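Local coordinates for secreted protein (Streptomyces lividans TK24, PDB 5LXZ) that binds copper and is probably a mononuclear copper-radical oxidase of the galactose oxidase-like AA5 family, at residues A[576-588]-A[592-604]. The protein carries 1 engineered substitution. Sequence-based numbering, arbitrary orientation.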
loop_
_atom_site.group_PDB
_atom_site.type_symbol
_atom_site.label_atom_id
_atom_site.label_comp_id
_atom_site.label_asym_id
_atom_site.label_seq_id
_atom_site.Cartn_x
_atom_site.Cartn_y
_atom_site.Cartn_z
ATOM N N LYS A 576 -12.751 -9.208 18.268
ATOM C CA LYS A 576 -12.561 -9.371 16.841
ATOM C C LYS A 576 -12.025 -8.117 16.146
ATOM O O LYS A 576 -11.489 -8.212 15.061
ATOM C CB LYS A 576 -13.912 -9.798 16.241
ATOM C CG LYS A 576 -13.910 -10.228 14.793
ATOM C CD LYS A 576 -15.301 -10.798 14.397
ATOM C CE LYS A 576 -15.462 -10.946 12.910
ATOM N NZ LYS A 576 -14.626 -12.024 12.370
ATOM N N ASN A 577 -12.175 -6.971 16.773
ATOM C CA ASN A 577 -11.573 -5.765 16.212
ATOM C C ASN A 577 -10.076 -5.725 16.437
ATOM O O ASN A 577 -9.404 -4.950 15.771
ATOM C CB ASN A 577 -12.190 -4.506 16.774
ATOM C CG ASN A 577 -13.662 -4.338 16.437
ATOM O OD1 ASN A 577 -14.136 -4.899 15.461
ATOM N ND2 ASN A 577 -14.387 -3.594 17.260
ATOM N N LEU A 578 -9.560 -6.437 17.426
ATOM C CA LEU A 578 -8.167 -6.539 17.714
ATOM C C LEU A 578 -7.569 -7.762 17.022
ATOM O O LEU A 578 -6.597 -7.665 16.268
ATOM C CB LEU A 578 -7.971 -6.644 19.243
ATOM C CG LEU A 578 -6.538 -6.900 19.729
ATOM C CD1 LEU A 578 -5.582 -5.776 19.305
ATOM C CD2 LEU A 578 -6.532 -7.175 21.224
ATOM N N VAL A 579 -8.081 -8.937 17.363
ATOM C CA VAL A 579 -7.624 -10.199 16.825
ATOM C C VAL A 579 -8.580 -10.556 15.700
ATOM O O VAL A 579 -9.552 -11.264 15.896
ATOM C CB VAL A 579 -7.577 -11.313 17.874
ATOM C CG1 VAL A 579 -6.869 -12.497 17.294
ATOM C CG2 VAL A 579 -6.881 -10.837 19.147
ATOM N N GLN A 580 -8.347 -9.988 14.523
ATOM C CA GLN A 580 -9.177 -10.285 13.337
ATOM C C GLN A 580 -9.095 -11.807 13.088
ATOM O O GLN A 580 -8.023 -12.405 13.252
ATOM C CB GLN A 580 -8.646 -9.475 12.139
ATOM C CG GLN A 580 -8.775 -7.968 12.373
ATOM C CD GLN A 580 -7.935 -7.115 11.416
ATOM O OE1 GLN A 580 -6.769 -7.406 11.153
ATOM N NE2 GLN A 580 -8.545 -6.072 10.866
ATOM N N SER A 581 -10.197 -12.393 12.640
ATOM C CA SER A 581 -10.151 -13.802 12.294
ATOM C C SER A 581 -9.202 -14.029 11.113
ATOM O O SER A 581 -9.056 -13.195 10.211
ATOM C CB SER A 581 -11.521 -14.240 11.908
ATOM O OG SER A 581 -12.402 -14.077 12.991
ATOM N N GLY A 582 -8.524 -15.156 11.144
ATOM C CA GLY A 582 -7.522 -15.471 10.167
ATOM C C GLY A 582 -6.336 -16.149 10.777
ATOM O O GLY A 582 -6.368 -16.567 11.934
ATOM N N TRP A 583 -5.311 -16.295 9.971
ATOM C CA TRP A 583 -4.117 -17.010 10.355
ATOM C C TRP A 583 -3.041 -16.032 10.797
ATOM O O TRP A 583 -2.869 -14.971 10.206
ATOM C CB TRP A 583 -3.613 -17.825 9.189
ATOM C CG TRP A 583 -4.410 -19.030 8.899
ATOM C CD1 TRP A 583 -5.592 -19.090 8.190
ATOM C CD2 TRP A 583 -4.131 -20.355 9.326
ATOM N NE1 TRP A 583 -6.005 -20.392 8.096
ATOM C CE2 TRP A 583 -5.138 -21.186 8.789
ATOM C CE3 TRP A 583 -3.102 -20.920 10.061
ATOM C CZ2 TRP A 583 -5.141 -22.560 8.977
ATOM C CZ3 TRP A 583 -3.115 -22.268 10.275
ATOM C CH2 TRP A 583 -4.121 -23.078 9.725
ATOM N N TYR A 584 -2.260 -16.452 11.785
ATOM C CA TYR A 584 -1.233 -15.689 12.407
ATOM C C TYR A 584 0.003 -16.540 12.609
ATOM O O TYR A 584 -0.091 -17.747 12.848
ATOM C CB TYR A 584 -1.653 -15.232 13.785
ATOM C CG TYR A 584 -2.747 -14.187 13.825
ATOM C CD1 TYR A 584 -4.080 -14.556 13.683
ATOM C CD2 TYR A 584 -2.453 -12.842 13.991
ATOM C CE1 TYR A 584 -5.077 -13.611 13.696
ATOM C CE2 TYR A 584 -3.453 -11.891 14.025
ATOM C CZ TYR A 584 -4.757 -12.260 13.855
ATOM O OH TYR A 584 -5.749 -11.298 13.909
ATOM N N MET A 585 1.160 -15.881 12.573
ATOM C CA MET A 585 2.404 -16.435 13.103
ATOM C C MET A 585 2.472 -16.246 14.590
ATOM O O MET A 585 2.325 -15.123 15.073
ATOM C CB MET A 585 3.592 -15.764 12.481
ATOM C CG MET A 585 3.832 -16.118 11.026
ATOM S SD MET A 585 5.210 -15.217 10.302
ATOM C CE MET A 585 4.560 -13.554 10.139
ATOM N N MET A 586 2.731 -17.309 15.366
ATOM C CA MET A 586 2.972 -17.146 16.774
ATOM C C MET A 586 4.452 -17.314 17.051
ATOM O O MET A 586 5.023 -18.378 16.782
ATOM C CB MET A 586 2.161 -18.115 17.629
ATOM C CG MET A 586 2.178 -17.686 19.094
ATOM S SD MET A 586 1.415 -18.903 20.161
ATOM C CE MET A 586 2.695 -20.143 20.277
ATOM N N PHE A 587 5.039 -16.280 17.614
ATOM C CA PHE A 587 6.454 -16.271 17.998
ATOM C C PHE A 587 6.545 -16.185 19.519
ATOM O O PHE A 587 5.798 -15.438 20.173
ATOM C CB PHE A 587 7.175 -15.031 17.456
ATOM C CG PHE A 587 7.397 -15.028 15.977
ATOM C CD1 PHE A 587 8.548 -15.554 15.416
ATOM C CD2 PHE A 587 6.475 -14.390 15.118
ATOM C CE1 PHE A 587 8.778 -15.479 14.037
ATOM C CE2 PHE A 587 6.709 -14.326 13.768
ATOM C CZ PHE A 587 7.854 -14.813 13.228
ATOM N N VAL A 588 7.519 -16.895 20.092
ATOM C CA VAL A 588 7.842 -16.700 21.501
ATOM C C VAL A 588 9.241 -16.139 21.569
ATOM O O VAL A 588 10.117 -16.574 20.802
ATOM C CB VAL A 588 7.659 -17.991 22.334
ATOM C CG1 VAL A 588 6.257 -18.546 22.086
ATOM C CG2 VAL A 588 8.721 -19.055 22.043
ATOM N N GLU A 592 16.615 -12.792 26.390
ATOM C CA GLU A 592 17.664 -12.169 25.576
ATOM C C GLU A 592 17.070 -11.440 24.361
ATOM O O GLU A 592 17.787 -10.763 23.634
ATOM C CB GLU A 592 18.652 -13.214 25.073
ATOM C CG GLU A 592 19.265 -14.079 26.169
ATOM C CD GLU A 592 20.175 -15.173 25.616
ATOM O OE1 GLU A 592 21.138 -14.793 24.938
ATOM O OE2 GLU A 592 19.917 -16.388 25.847
ATOM N N GLY A 593 15.758 -11.580 24.139
ATOM C CA GLY A 593 15.099 -10.993 22.964
ATOM C C GLY A 593 15.190 -11.846 21.711
ATOM O O GLY A 593 14.935 -11.354 20.606
ATOM N N THR A 594 15.507 -13.123 21.871
ATOM C CA THR A 594 15.656 -14.030 20.731
ATOM C C THR A 594 14.339 -14.758 20.478
ATOM O O THR A 594 13.790 -15.399 21.371
ATOM C CB THR A 594 16.753 -15.067 20.977
ATOM O OG1 THR A 594 17.944 -14.366 21.335
ATOM C CG2 THR A 594 17.010 -15.876 19.759
ATOM N N PRO A 595 13.783 -14.643 19.259
ATOM C CA PRO A 595 12.522 -15.305 18.942
ATOM C C PRO A 595 12.669 -16.718 18.448
ATOM O O PRO A 595 13.661 -17.056 17.775
ATOM C CB PRO A 595 11.970 -14.426 17.824
ATOM C CG PRO A 595 13.196 -13.974 17.085
ATOM C CD PRO A 595 14.272 -13.820 18.136
ATOM N N SER A 596 11.717 -17.559 18.780
ATOM C CA SER A 596 11.541 -18.824 18.101
ATOM C C SER A 596 11.228 -18.621 16.640
ATOM O O SER A 596 10.974 -17.486 16.186
ATOM C CB SER A 596 10.385 -19.583 18.730
ATOM O OG SER A 596 9.154 -18.914 18.523
ATOM N N LYS A 597 11.293 -19.690 15.873
ATOM C CA LYS A 597 10.576 -19.734 14.617
ATOM C C LYS A 597 9.107 -19.765 14.933
ATOM O O LYS A 597 8.702 -20.302 15.965
ATOM C CB LYS A 597 10.976 -20.938 13.799
ATOM C CG LYS A 597 12.463 -20.926 13.430
ATOM C CD LYS A 597 12.809 -22.089 12.537
ATOM C CE LYS A 597 14.296 -22.089 12.285
ATOM N NZ LYS A 597 14.662 -23.236 11.413
ATOM N N ALA A 598 8.274 -19.249 14.017
ATOM C CA ALA A 598 6.866 -19.197 14.287
ATOM C C ALA A 598 6.132 -20.494 14.092
ATOM O O ALA A 598 6.469 -21.259 13.191
ATOM C CB ALA A 598 6.219 -18.107 13.413
ATOM N N GLU A 599 5.085 -20.691 14.887
ATOM C CA GLU A 599 4.062 -21.677 14.619
ATOM C C GLU A 599 2.845 -20.962 14.112
ATOM O O GLU A 599 2.524 -19.876 14.604
ATOM C CB GLU A 599 3.694 -22.432 15.897
ATOM C CG GLU A 599 4.841 -23.230 16.475
ATOM C CD GLU A 599 5.231 -24.377 15.578
ATOM O OE1 GLU A 599 4.434 -25.331 15.500
ATOM O OE2 GLU A 599 6.293 -24.318 14.916
ATOM N N TRP A 600 2.128 -21.584 13.200
ATOM C CA TRP A 600 0.884 -21.009 12.674
ATOM C C TRP A 600 -0.325 -21.268 13.552
ATOM O O TRP A 600 -0.557 -22.407 14.007
ATOM C CB TRP A 600 0.638 -21.481 11.253
ATOM C CG TRP A 600 1.546 -20.853 10.243
ATOM C CD1 TRP A 600 2.733 -21.338 9.796
ATOM C CD2 TRP A 600 1.414 -19.563 9.667
ATOM N NE1 TRP A 600 3.311 -20.483 8.923
ATOM C CE2 TRP A 600 2.536 -19.361 8.836
ATOM C CE3 TRP A 600 0.434 -18.573 9.723
ATOM C CZ2 TRP A 600 2.690 -18.239 8.056
ATOM C CZ3 TRP A 600 0.610 -17.428 8.959
ATOM C CH2 TRP A 600 1.738 -17.262 8.156
ATOM N N VAL A 601 -1.133 -20.236 13.765
ATOM C CA VAL A 601 -2.323 -20.289 14.602
ATOM C C VAL A 601 -3.471 -19.687 13.812
ATOM O O VAL A 601 -3.346 -18.567 13.266
ATOM C CB VAL A 601 -2.133 -19.525 15.909
ATOM C CG1 VAL A 601 -3.436 -19.409 16.705
ATOM C CG2 VAL A 601 -1.093 -20.240 16.729
ATOM N N ARG A 602 -4.563 -20.426 13.699
ATOM C CA ARG A 602 -5.773 -19.910 13.105
ATOM C C ARG A 602 -6.699 -19.444 14.183
ATOM O O ARG A 602 -7.037 -20.184 15.098
ATOM C CB ARG A 602 -6.461 -20.969 12.256
ATOM C CG ARG A 602 -7.633 -20.409 11.471
ATOM C CD ARG A 602 -8.321 -21.454 10.638
ATOM N NE ARG A 602 -9.091 -22.413 11.392
ATOM C CZ ARG A 602 -10.374 -22.272 11.751
ATOM N NH1 ARG A 602 -11.039 -21.164 11.499
ATOM N NH2 ARG A 602 -10.983 -23.259 12.407
ATOM N N VAL A 603 -7.179 -18.224 14.047
ATOM C CA VAL A 603 -8.213 -17.664 14.925
ATOM C C VAL A 603 -9.514 -17.639 14.153
ATOM O O VAL A 603 -9.642 -16.959 13.140
ATOM C CB VAL A 603 -7.813 -16.262 15.400
ATOM C CG1 VAL A 603 -8.893 -15.647 16.242
ATOM C CG2 VAL A 603 -6.486 -16.275 16.129
ATOM N N PRO A 604 -10.530 -18.356 14.614
ATOM C CA PRO A 604 -11.826 -18.358 13.908
ATOM C C PRO A 604 -12.523 -17.019 13.866
ATOM O O PRO A 604 -12.223 -16.135 14.674
ATOM C CB PRO A 604 -12.685 -19.312 14.740
ATOM C CG PRO A 604 -11.740 -20.146 15.469
ATOM C CD PRO A 604 -10.496 -19.337 15.718
ATOM O OXT PRO A 604 -13.383 -16.776 12.964
#
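R602 CB sits over the six-membered ring of W583, 3.7 Å from its centroid. The extended start of the arginine chain, with CG anti to the backbone N, runs on across the indole until CD lies 3.6 Å from NE1. W600 CB meets the edge of the same ring. Without the indole, as with an alanine at W583, the aliphatic part of R602 would probably lose the face it lies on, and a gap would open beside W600. On the same side of the sheet, M585 CG rests on the W600 indole, offset toward its rim, with SD in an oblique Met-aromatic contact, and A598 CB lies over the face of the F587 ring in a CH-pi contact. On the opposite face, V603 CG2 touches Y584 CD1, V601 CG2 packs on M586 CB, and F527 covers M586 and V601. Paired backbone bonds join G582 to V603, Y584 to V601 and M586 to E599. At one end S596 OG accepts the N-H of V588 (3.0 Å, 177°); at the other, S581 OG donates to the C-terminal P604 O at 2.7 Å, from above the carbonyl plane, and is also hydrogen-bonded to R521. This antiparallel hairpin ends the early-set, immunoglobulin-like domain of galactose oxidase relatives.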